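PDB 3I44: aldehyde dehydrogenase from Bartonella henselae, which probably oxidises aldehydes to carboxylic acids with a nicotinamide coenzyme, as other members of the aldehyde dehydrogenase family do. Local coordinates for residues Arg266-Lys274 with Phe468-Glu479; Asn425-Gln436 with Ala447-Asn458. The protein carries 1 engineered substitution. All blocks are in the same frame, centred on the assembly; numbering follows the deposited sequence.

Interaction 1 of 2, residues Arg266-Lys274 with Phe468-Glu479; sequences RVCLELGGK and FGGVKFSGRARE
Leu-269 O accepts the backbone N-H of Ala-477 at 3.1 Å, and Leu-271 N donates to Ser-474 O at 2.9 Å, so the end of strand 266-270 is tied to the loop 468-479 at two backbone points. A third bond is made by a side chain: Ser-474 OG donates to Gly-272 O at 2.7 Å, in the carbonyl plane, and a serine suits the spot because its short arm puts a hydroxyl next to the backbone of the other segment. Small residues let the backbones meet. The methyl CB of Ala-477 lies 3.0 Å from Leu-269 O, and Gly-475, at a place where Leu-269 O leaves no room for a side-chain carbon, brings its bare CA within 3.4 Å of that oxygen in a CA-H...O contact. Residues 270-274 spell Glu-Leu-Gly-Gly-Lys, a signature of aldehyde dehydrogenases, where the coenzyme-binding sheet gives way to the catalytic domain. Glu-270 starts away from the loop, but a bend at chi2 (-83°) swings its carboxylate back. OE1 then lies in the plane of the Phe-468 ring, at its edge, 3.4 Å from CD2, while OE2 comes 2.5 Å from Phe-468 O. Glu-479 packs its CG against OE2 of Glu-270 and turns OE1 to a salt bridge with Lys-181. Farther out, Arg-478 holds the loop's shape, gripping Gly-470 O end-on with NH1 and NH2 and reaching Ala-477 O through NH1. One water accepts from both Leu-269 N and Arg-476 N, and the guanidinium of Arg-476 pairs with Glu-242 and Asp-490 of the second subunit.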
loop_
_atom_site.group_PDB
_atom_site.type_symbol
_atom_site.label_atom_id
_atom_site.label_comp_id
_atom_site.label_asym_id
_atom_site.label_seq_id
_atom_site.Cartn_x
_atom_site.Cartn_y
_atom_site.Cartn_z
ATOM N N ARG A 266 -2.383 4.378 5.336
ATOM C CA ARG A 266 -2.634 3.281 4.414
ATOM C C ARG A 266 -3.859 3.637 3.555
ATOM O O ARG A 266 -4.910 4.056 4.060
ATOM C CB ARG A 266 -2.859 1.966 5.176
ATOM C CG ARG A 266 -3.326 0.824 4.252
ATOM C CD ARG A 266 -3.466 -0.450 5.033
ATOM N NE ARG A 266 -2.174 -1.036 5.382
ATOM C CZ ARG A 266 -2.013 -1.970 6.315
ATOM N NH1 ARG A 266 -3.056 -2.392 7.036
ATOM N NH2 ARG A 266 -0.811 -2.450 6.560
ATOM N N VAL A 267 -3.725 3.465 2.248
ATOM C CA VAL A 267 -4.807 3.746 1.347
ATOM C C VAL A 267 -5.142 2.485 0.564
ATOM O O VAL A 267 -4.297 1.955 -0.168
ATOM C CB VAL A 267 -4.429 4.909 0.386
ATOM C CG1 VAL A 267 -5.559 5.143 -0.628
ATOM C CG2 VAL A 267 -4.104 6.194 1.203
ATOM N N CYS A 268 -6.362 1.980 0.741
ATOM C CA CYS A 268 -6.816 0.793 0.004
ATOM C C CYS A 268 -7.930 1.181 -0.997
ATOM O O CYS A 268 -8.967 1.692 -0.613
ATOM C CB CYS A 268 -7.292 -0.297 0.988
ATOM S SG CYS A 268 -5.923 -0.891 1.984
ATOM N N LEU A 269 -7.671 0.978 -2.282
ATOM C CA LEU A 269 -8.562 1.459 -3.350
ATOM C C LEU A 269 -9.186 0.310 -4.174
ATOM O O LEU A 269 -8.446 -0.569 -4.689
ATOM C CB LEU A 269 -7.746 2.341 -4.317
ATOM C CG LEU A 269 -7.079 3.587 -3.739
ATOM C CD1 LEU A 269 -6.271 4.370 -4.788
ATOM C CD2 LEU A 269 -8.121 4.526 -3.054
ATOM N N GLU A 270 -10.512 0.370 -4.333
ATOM C CA GLU A 270 -11.263 -0.491 -5.257
ATOM C C GLU A 270 -11.887 0.439 -6.316
ATOM O O GLU A 270 -12.826 1.207 -6.004
ATOM C CB GLU A 270 -12.374 -1.221 -4.506
ATOM C CG GLU A 270 -11.913 -2.290 -3.496
ATOM C CD GLU A 270 -11.601 -3.634 -4.143
ATOM O OE1 GLU A 270 -11.908 -3.792 -5.356
ATOM O OE2 GLU A 270 -11.056 -4.531 -3.437
ATOM N N LEU A 271 -11.324 0.418 -7.515
ATOM C CA LEU A 271 -11.671 1.409 -8.547
ATOM C C LEU A 271 -12.371 0.759 -9.766
ATOM O O LEU A 271 -12.902 -0.351 -9.680
ATOM C CB LEU A 271 -10.417 2.198 -8.962
ATOM C CG LEU A 271 -9.641 2.775 -7.767
ATOM C CD1 LEU A 271 -8.339 3.515 -8.140
ATOM C CD2 LEU A 271 -10.517 3.649 -6.902
ATOM N N GLY A 272 -12.362 1.435 -10.906
ATOM C CA GLY A 272 -13.117 0.950 -12.049
ATOM C C GLY A 272 -12.402 -0.114 -12.860
ATOM O O GLY A 272 -11.303 -0.559 -12.523
ATOM N N GLY A 273 -13.066 -0.536 -13.929
ATOM C CA GLY A 273 -12.517 -1.548 -14.808
ATOM C C GLY A 273 -13.006 -1.437 -16.225
ATOM O O GLY A 273 -13.991 -0.734 -16.527
ATOM N N LYS A 274 -12.310 -2.135 -17.104
ATOM C CA LYS A 274 -12.745 -2.273 -18.491
ATOM C C LYS A 274 -12.429 -3.700 -18.964
ATOM O O LYS A 274 -11.661 -3.935 -19.893
ATOM C CB LYS A 274 -12.139 -1.204 -19.402
ATOM C CG LYS A 274 -12.779 -1.153 -20.805
ATOM C CD LYS A 274 -14.045 -0.270 -20.866
ATOM C CE LYS A 274 -14.883 -0.536 -22.143
ATOM N NZ LYS A 274 -16.175 0.190 -22.144
ATOM N N PHE A 468 -11.302 -9.857 -3.513
ATOM C CA PHE A 468 -11.752 -9.095 -4.637
ATOM C C PHE A 468 -10.889 -7.833 -4.765
ATOM O O PHE A 468 -10.812 -7.020 -3.830
ATOM C CB PHE A 468 -13.225 -8.700 -4.462
ATOM C CG PHE A 468 -13.826 -8.053 -5.695
ATOM C CD1 PHE A 468 -14.625 -8.794 -6.565
ATOM C CD2 PHE A 468 -13.578 -6.719 -5.994
ATOM C CE1 PHE A 468 -15.173 -8.204 -7.705
ATOM C CE2 PHE A 468 -14.120 -6.126 -7.128
ATOM C CZ PHE A 468 -14.913 -6.857 -7.977
ATOM N N GLY A 469 -10.267 -7.661 -5.932
ATOM C CA GLY A 469 -9.499 -6.481 -6.194
ATOM C C GLY A 469 -8.678 -6.575 -7.431
ATOM O O GLY A 469 -8.552 -7.659 -8.013
ATOM N N GLY A 470 -8.096 -5.440 -7.820
ATOM C CA GLY A 470 -7.435 -5.320 -9.130
ATOM C C GLY A 470 -5.955 -5.014 -9.056
ATOM O O GLY A 470 -5.303 -5.250 -8.024
ATOM N N VAL A 471 -5.427 -4.548 -10.195
ATOM C CA VAL A 471 -4.079 -3.983 -10.330
ATOM C C VAL A 471 -4.219 -2.653 -11.115
ATOM O O VAL A 471 -5.300 -2.340 -11.657
ATOM C CB VAL A 471 -3.079 -4.938 -11.086
ATOM C CG1 VAL A 471 -2.971 -6.329 -10.399
ATOM C CG2 VAL A 471 -3.508 -5.110 -12.499
ATOM N N LYS A 472 -3.134 -1.897 -11.174
ATOM C CA LYS A 472 -3.019 -0.616 -11.927
ATOM C C LYS A 472 -4.152 0.357 -11.593
ATOM O O LYS A 472 -4.427 0.617 -10.420
ATOM C CB LYS A 472 -2.925 -0.896 -13.423
ATOM C CG LYS A 472 -1.649 -1.585 -13.849
ATOM C CD LYS A 472 -1.824 -2.511 -15.014
ATOM C CE LYS A 472 -1.908 -1.786 -16.320
ATOM N NZ LYS A 472 -0.674 -1.039 -16.577
ATOM N N PHE A 473 -4.833 0.894 -12.600
ATOM C CA PHE A 473 -5.886 1.916 -12.380
ATOM C C PHE A 473 -7.175 1.359 -11.794
ATOM O O PHE A 473 -8.087 2.118 -11.437
ATOM C CB PHE A 473 -6.224 2.673 -13.684
ATOM C CG PHE A 473 -5.246 3.790 -14.029
ATOM C CD1 PHE A 473 -3.962 3.800 -13.540
ATOM C CD2 PHE A 473 -5.657 4.873 -14.838
ATOM C CE1 PHE A 473 -3.069 4.899 -13.849
ATOM C CE2 PHE A 473 -4.786 5.944 -15.138
ATOM C CZ PHE A 473 -3.501 5.952 -14.650
ATOM N N SER A 474 -7.266 0.045 -11.677
ATOM C CA SER A 474 -8.391 -0.520 -10.932
ATOM C C SER A 474 -8.175 -0.513 -9.406
ATOM O O SER A 474 -9.055 -0.931 -8.662
ATOM C CB SER A 474 -8.677 -1.954 -11.406
ATOM O OG SER A 474 -9.016 -1.987 -12.803
ATOM N N GLY A 475 -7.002 -0.065 -8.954
ATOM C CA GLY A 475 -6.652 -0.094 -7.516
ATOM C C GLY A 475 -5.987 -1.420 -7.193
ATOM O O GLY A 475 -5.918 -2.311 -8.053
ATOM N N ARG A 476 -5.496 -1.561 -5.969
ATOM C CA ARG A 476 -4.798 -2.775 -5.553
ATOM C C ARG A 476 -5.313 -3.310 -4.219
ATOM O O ARG A 476 -4.710 -4.210 -3.637
ATOM C CB ARG A 476 -3.289 -2.527 -5.479
ATOM C CG ARG A 476 -2.631 -2.610 -6.845
ATOM C CD ARG A 476 -1.136 -2.470 -6.791
ATOM N NE ARG A 476 -0.548 -2.911 -8.050
ATOM C CZ ARG A 476 -0.274 -2.146 -9.110
ATOM N NH1 ARG A 476 -0.512 -0.845 -9.110
ATOM N NH2 ARG A 476 0.264 -2.701 -10.176
ATOM N N ALA A 477 -6.415 -2.771 -3.755
ATOM C CA ALA A 477 -7.114 -3.311 -2.586
ATOM C C ALA A 477 -7.359 -4.824 -2.735
ATOM O O ALA A 477 -7.497 -5.344 -3.835
ATOM C CB ALA A 477 -8.394 -2.607 -2.429
ATOM N N ARG A 478 -7.413 -5.512 -1.613
ATOM C CA ARG A 478 -7.660 -6.959 -1.576
ATOM C C ARG A 478 -8.724 -7.173 -0.498
ATOM O O ARG A 478 -8.410 -7.364 0.685
ATOM C CB ARG A 478 -6.354 -7.681 -1.290
ATOM C CG ARG A 478 -5.346 -7.614 -2.451
ATOM C CD ARG A 478 -5.721 -8.574 -3.584
ATOM N NE ARG A 478 -4.910 -8.551 -4.814
ATOM C CZ ARG A 478 -4.995 -7.633 -5.787
ATOM N NH1 ARG A 478 -5.781 -6.555 -5.657
ATOM N NH2 ARG A 478 -4.285 -7.781 -6.884
ATOM N N GLU A 479 -9.987 -7.025 -0.910
ATOM C CA GLU A 479 -11.111 -7.064 0.010
ATOM C C GLU A 479 -11.633 -8.492 0.141
ATOM O O GLU A 479 -11.518 -9.269 -0.780
ATOM C CB GLU A 479 -12.210 -6.105 -0.448
ATOM C CG GLU A 479 -11.793 -4.621 -0.382
ATOM C CD GLU A 479 -12.950 -3.636 -0.304
ATOM O OE1 GLU A 479 -12.880 -2.679 0.513
ATOM O OE2 GLU A 479 -13.967 -3.833 -0.995
HETATM O O HOH W 1 -8.896 -3.113 -6.386
HETATM O O HOH W 2 -5.100 0.235 -3.369
#

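Interaction 2 of 2, residues Asn425-Gln436 with Ala447-Asn458; sequences NDTEYGLTNYIQ and AAQVRSGMVEVN
A chi1 of -70° and a chi2 of -20° aim the amide of Asn-425 at the turn that follows helix 440-449: OD1 accepts from Arg-451 N at 2.8 Å, and ND2 donates to Gln-449 O almost straight (173°), with that oxygen in the amide plane. Asparagine can do both jobs at once. The helix is the crossover of a beta-alpha-beta unit whose strands, 432-436 and 454-457, run parallel, bonded in zigzag from Met-454 N to Leu-431 O through to Asn-458 N to Ile-435 O. On the face of the sheet that carries Asn-433 and Val-455, Ile-435 reaches the helix, its CD1 3.8 Å from both Ala-447 CB and Val-455 CG1. Met-454, bent at its last torsion, lays CE tightly against Leu-431 CD1 at 3.5 Å. Its carbonyl oxygen is held from opposite faces by Asn-433 N and Ser-452 OG. On the other side of strand 454-457, Met-454 and Val-455 pair with a strand of the second subunit, so the sheet continues across the dimer. Tyr-434 and Glu-456 lie side by side, ring CE1 3.6 Å from OE1 with the ring and carboxylate planes steeply inclined, and the hydroxyl is hydrogen-bonded to Asn-304 O; a water 2.6 Å from Thr-432 OG1 donates to Glu-456 OE2, also at 2.6 Å.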
loop_
_atom_site.group_PDB
_atom_site.type_symbol
_atom_site.label_atom_id
_atom_site.label_comp_id
_atom_site.label_asym_id
_atom_site.label_seq_id
_atom_site.Cartn_x
_atom_site.Cartn_y
_atom_site.Cartn_z
ATOM N N ASN A 425 -4.952 -6.498 -22.837
ATOM C CA ASN A 425 -4.045 -5.690 -22.019
ATOM C C ASN A 425 -3.930 -4.223 -22.431
ATOM O O ASN A 425 -3.236 -3.473 -21.744
ATOM C CB ASN A 425 -2.622 -6.281 -21.951
ATOM C CG ASN A 425 -2.565 -7.538 -21.143
ATOM O OD1 ASN A 425 -3.457 -7.804 -20.319
ATOM N ND2 ASN A 425 -1.528 -8.340 -21.373
ATOM N N ASP A 426 -4.640 -3.808 -23.479
ATOM C CA ASP A 426 -4.596 -2.415 -23.952
ATOM C C ASP A 426 -5.563 -1.528 -23.154
ATOM O O ASP A 426 -6.629 -1.131 -23.615
ATOM C CB ASP A 426 -4.886 -2.344 -25.446
ATOM C CG ASP A 426 -4.816 -0.924 -25.979
ATOM O OD1 ASP A 426 -4.260 -0.063 -25.275
ATOM O OD2 ASP A 426 -5.359 -0.652 -27.080
ATOM N N THR A 427 -5.177 -1.265 -21.922
ATOM C CA THR A 427 -6.015 -0.553 -20.985
ATOM C C THR A 427 -5.145 -0.227 -19.793
ATOM O O THR A 427 -4.146 -0.918 -19.556
ATOM C CB THR A 427 -7.231 -1.401 -20.508
ATOM O OG1 THR A 427 -8.015 -0.620 -19.583
ATOM C CG2 THR A 427 -6.775 -2.807 -19.840
ATOM N N GLU A 428 -5.514 0.813 -19.052
ATOM C CA GLU A 428 -4.828 1.152 -17.814
ATOM C C GLU A 428 -5.487 0.440 -16.615
ATOM O O GLU A 428 -4.947 0.442 -15.504
ATOM C CB GLU A 428 -4.828 2.688 -17.616
ATOM C CG GLU A 428 -3.887 3.483 -18.582
ATOM C CD GLU A 428 -2.420 3.046 -18.461
ATOM O OE1 GLU A 428 -1.746 3.426 -17.475
ATOM O OE2 GLU A 428 -1.931 2.303 -19.340
ATOM N N TYR A 429 -6.646 -0.164 -16.852
ATOM C CA TYR A 429 -7.400 -0.873 -15.835
ATOM C C TYR A 429 -6.891 -2.313 -15.745
ATOM O O TYR A 429 -6.049 -2.710 -16.566
ATOM C CB TYR A 429 -8.871 -0.893 -16.193
ATOM C CG TYR A 429 -9.603 0.426 -16.057
ATOM C CD1 TYR A 429 -9.770 1.013 -14.822
ATOM C CD2 TYR A 429 -10.166 1.058 -17.170
ATOM C CE1 TYR A 429 -10.447 2.199 -14.685
ATOM C CE2 TYR A 429 -10.826 2.252 -17.054
ATOM C CZ TYR A 429 -10.972 2.826 -15.815
ATOM O OH TYR A 429 -11.666 4.001 -15.665
ATOM N N GLY A 430 -7.388 -3.072 -14.761
ATOM C CA GLY A 430 -7.008 -4.486 -14.599
ATOM C C GLY A 430 -7.707 -5.118 -13.421
ATOM O O GLY A 430 -7.051 -5.554 -12.453
ATOM N N LEU A 431 -9.042 -5.131 -13.482
ATOM C CA LEU A 431 -9.824 -5.615 -12.384
ATOM C C LEU A 431 -10.101 -7.120 -12.628
ATOM O O LEU A 431 -9.330 -7.945 -12.139
ATOM C CB LEU A 431 -11.057 -4.756 -12.153
ATOM C CG LEU A 431 -11.915 -5.067 -10.928
ATOM C CD1 LEU A 431 -11.096 -5.135 -9.584
ATOM C CD2 LEU A 431 -13.070 -4.037 -10.780
ATOM N N THR A 432 -11.152 -7.463 -13.388
ATOM C CA THR A 432 -11.421 -8.861 -13.812
ATOM C C THR A 432 -11.364 -8.962 -15.306
ATOM O O THR A 432 -12.032 -8.190 -16.008
ATOM C CB THR A 432 -12.818 -9.348 -13.384
ATOM O OG1 THR A 432 -12.991 -9.161 -11.975
ATOM C CG2 THR A 432 -12.992 -10.827 -13.695
ATOM N N ASN A 433 -10.586 -9.911 -15.811
ATOM C CA ASN A 433 -10.668 -10.329 -17.191
ATOM C C ASN A 433 -11.279 -11.741 -17.218
ATOM O O ASN A 433 -11.211 -12.471 -16.217
ATOM C CB ASN A 433 -9.282 -10.349 -17.829
ATOM C CG ASN A 433 -8.783 -8.952 -18.228
ATOM O OD1 ASN A 433 -9.545 -8.156 -18.752
ATOM N ND2 ASN A 433 -7.491 -8.677 -18.006
ATOM N N TYR A 434 -11.836 -12.118 -18.374
ATOM C CA TYR A 434 -12.642 -13.321 -18.548
ATOM C C TYR A 434 -12.144 -14.081 -19.785
ATOM O O TYR A 434 -11.754 -13.481 -20.813
ATOM C CB TYR A 434 -14.125 -12.962 -18.709
ATOM C CG TYR A 434 -14.713 -12.165 -17.558
ATOM C CD1 TYR A 434 -15.533 -12.775 -16.622
ATOM C CD2 TYR A 434 -14.449 -10.793 -17.404
ATOM C CE1 TYR A 434 -16.078 -12.051 -15.539
ATOM C CE2 TYR A 434 -14.988 -10.078 -16.348
ATOM C CZ TYR A 434 -15.803 -10.715 -15.406
ATOM O OH TYR A 434 -16.361 -10.031 -14.341
ATOM N N ILE A 435 -12.145 -15.406 -19.699
ATOM C CA ILE A 435 -11.647 -16.261 -20.821
ATOM C C ILE A 435 -12.599 -17.414 -20.969
ATOM O O ILE A 435 -12.931 -18.075 -19.972
ATOM C CB ILE A 435 -10.258 -16.840 -20.540
ATOM C CG1 ILE A 435 -9.235 -15.731 -20.246
ATOM C CG2 ILE A 435 -9.744 -17.726 -21.722
ATOM C CD1 ILE A 435 -7.931 -16.247 -19.591
ATOM N N GLN A 436 -13.076 -17.639 -22.202
ATOM C CA GLN A 436 -13.920 -18.777 -22.513
ATOM C C GLN A 436 -13.273 -19.667 -23.557
ATOM O O GLN A 436 -13.095 -19.260 -24.722
ATOM C CB GLN A 436 -15.297 -18.324 -22.989
ATOM C CG GLN A 436 -15.809 -17.058 -22.334
ATOM C CD GLN A 436 -15.940 -17.123 -20.812
ATOM O OE1 GLN A 436 -16.376 -18.128 -20.224
ATOM N NE2 GLN A 436 -15.626 -15.992 -20.169
ATOM N N ALA A 447 -4.700 -16.922 -19.337
ATOM C CA ALA A 447 -4.843 -16.465 -17.957
ATOM C C ALA A 447 -3.518 -15.923 -17.397
ATOM O O ALA A 447 -3.516 -14.941 -16.653
ATOM C CB ALA A 447 -5.413 -17.563 -17.040
ATOM N N ALA A 448 -2.411 -16.564 -17.752
ATOM C CA ALA A 448 -1.103 -16.154 -17.281
ATOM C C ALA A 448 -0.631 -14.862 -17.928
ATOM O O ALA A 448 0.176 -14.169 -17.331
ATOM C CB ALA A 448 -0.040 -17.281 -17.509
ATOM N N GLN A 449 -1.113 -14.543 -19.135
ATOM C CA GLN A 449 -0.660 -13.362 -19.840
ATOM C C GLN A 449 -1.510 -12.100 -19.633
ATOM O O GLN A 449 -1.016 -11.020 -19.877
ATOM C CB GLN A 449 -0.563 -13.642 -21.330
ATOM C CG GLN A 449 0.479 -14.700 -21.705
ATOM C CD GLN A 449 0.424 -15.017 -23.183
ATOM O OE1 GLN A 449 0.850 -14.220 -23.995
ATOM N NE2 GLN A 449 -0.122 -16.176 -23.537
ATOM N N VAL A 450 -2.766 -12.223 -19.205
ATOM C CA VAL A 450 -3.628 -11.039 -19.067
ATOM C C VAL A 450 -3.315 -10.365 -17.751
ATOM O O VAL A 450 -3.042 -11.027 -16.725
ATOM C CB VAL A 450 -5.164 -11.316 -19.154
ATOM C CG1 VAL A 450 -5.558 -11.793 -20.548
ATOM C CG2 VAL A 450 -5.614 -12.309 -18.087
ATOM N N ARG A 451 -3.396 -9.041 -17.769
ATOM C CA ARG A 451 -2.928 -8.240 -16.654
ATOM C C ARG A 451 -4.087 -7.732 -15.845
ATOM O O ARG A 451 -4.598 -6.642 -16.065
ATOM C CB ARG A 451 -2.025 -7.109 -17.172
ATOM C CG ARG A 451 -1.261 -6.389 -16.073
ATOM C CD ARG A 451 0.106 -6.993 -15.701
ATOM N NE ARG A 451 0.817 -5.966 -14.916
ATOM C CZ ARG A 451 0.696 -5.759 -13.597
ATOM N NH1 ARG A 451 -0.074 -6.552 -12.847
ATOM N NH2 ARG A 451 1.363 -4.741 -13.017
ATOM N N SER A 452 -4.502 -8.543 -14.870
ATOM C CA SER A 452 -5.597 -8.184 -13.996
ATOM C C SER A 452 -5.409 -8.815 -12.617
ATOM O O SER A 452 -4.661 -9.777 -12.451
ATOM C CB SER A 452 -6.946 -8.593 -14.613
ATOM O OG SER A 452 -6.961 -9.948 -15.053
ATOM N N GLY A 453 -6.083 -8.266 -11.630
ATOM C CA GLY A 453 -6.102 -8.853 -10.298
ATOM C C GLY A 453 -6.893 -10.136 -10.220
ATOM O O GLY A 453 -6.625 -10.963 -9.345
ATOM N N MET A 454 -7.903 -10.280 -11.093
ATOM C CA MET A 454 -8.786 -11.464 -11.122
ATOM C C MET A 454 -8.995 -11.959 -12.540
ATOM O O MET A 454 -8.987 -11.172 -13.502
ATOM C CB MET A 454 -10.145 -11.143 -10.491
ATOM C CG MET A 454 -10.072 -10.773 -9.027
ATOM S SD MET A 454 -11.549 -10.149 -8.264
ATOM C CE MET A 454 -11.661 -8.511 -9.073
ATOM N N VAL A 455 -9.157 -13.272 -12.675
ATOM C CA VAL A 455 -9.451 -13.875 -13.984
ATOM C C VAL A 455 -10.522 -14.921 -13.711
ATOM O O VAL A 455 -10.306 -15.818 -12.910
ATOM C CB VAL A 455 -8.222 -14.480 -14.641
ATOM C CG1 VAL A 455 -8.526 -15.103 -16.042
ATOM C CG2 VAL A 455 -7.125 -13.441 -14.811
ATOM N N GLU A 456 -11.689 -14.763 -14.340
ATOM C CA GLU A 456 -12.752 -15.799 -14.315
ATOM C C GLU A 456 -12.754 -16.613 -15.608
ATOM O O GLU A 456 -12.996 -16.074 -16.701
ATOM C CB GLU A 456 -14.125 -15.189 -14.071
ATOM C CG GLU A 456 -14.194 -14.500 -12.698
ATOM C CD GLU A 456 -15.580 -13.999 -12.321
ATOM O OE1 GLU A 456 -16.588 -14.456 -12.933
ATOM O OE2 GLU A 456 -15.613 -13.136 -11.409
ATOM N N VAL A 457 -12.492 -17.910 -15.464
ATOM C CA VAL A 457 -12.434 -18.845 -16.603
ATOM C C VAL A 457 -13.710 -19.661 -16.710
ATOM O O VAL A 457 -14.172 -20.280 -15.721
ATOM C CB VAL A 457 -11.218 -19.812 -16.449
ATOM C CG1 VAL A 457 -11.092 -20.852 -17.641
ATOM C CG2 VAL A 457 -9.942 -19.008 -16.330
ATOM N N ASN A 458 -14.275 -19.667 -17.920
ATOM C CA ASN A 458 -15.406 -20.498 -18.312
ATOM C C ASN A 458 -16.622 -20.357 -17.392
ATOM O O ASN A 458 -17.274 -21.328 -17.046
ATOM C CB ASN A 458 -14.949 -21.940 -18.457
ATOM C CG ASN A 458 -14.049 -22.112 -19.632
ATOM O OD1 ASN A 458 -14.169 -21.368 -20.615
ATOM N ND2 ASN A 458 -13.105 -23.051 -19.548
HETATM O O HOH W 3 -4.352 -4.593 -17.774
HETATM O O HOH W 4 -14.136 -11.120 -10.612
HETATM O O HOH W 5 -6.492 -5.993 -18.831
HETATM O O HOH W 6 -15.720 -16.512 -17.273
#

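Interaction 2 is nested in the chain between the two segments of interaction 1, and their centres lie 14 Å apart. The loop 468-479 joins them: Ser-474 OG and Gly-430 N are 2.8 Å apart, and Phe-473 N lies 2.9 Å from Glu-428 O, both probable hydrogen bonds. Gly-272 O also packs 3.2 Å from Tyr-429 CD1, so the signature segment touches the approach to strand 432-436 directly. In this family the Glu-Leu-Gly-Gly-Lys sequence lines the active site, which places interaction 1 probably beside it. Both contacts also meet the second subunit, where Arg-476 and Arg-451 share Glu-242 and Asp-490 of that chain.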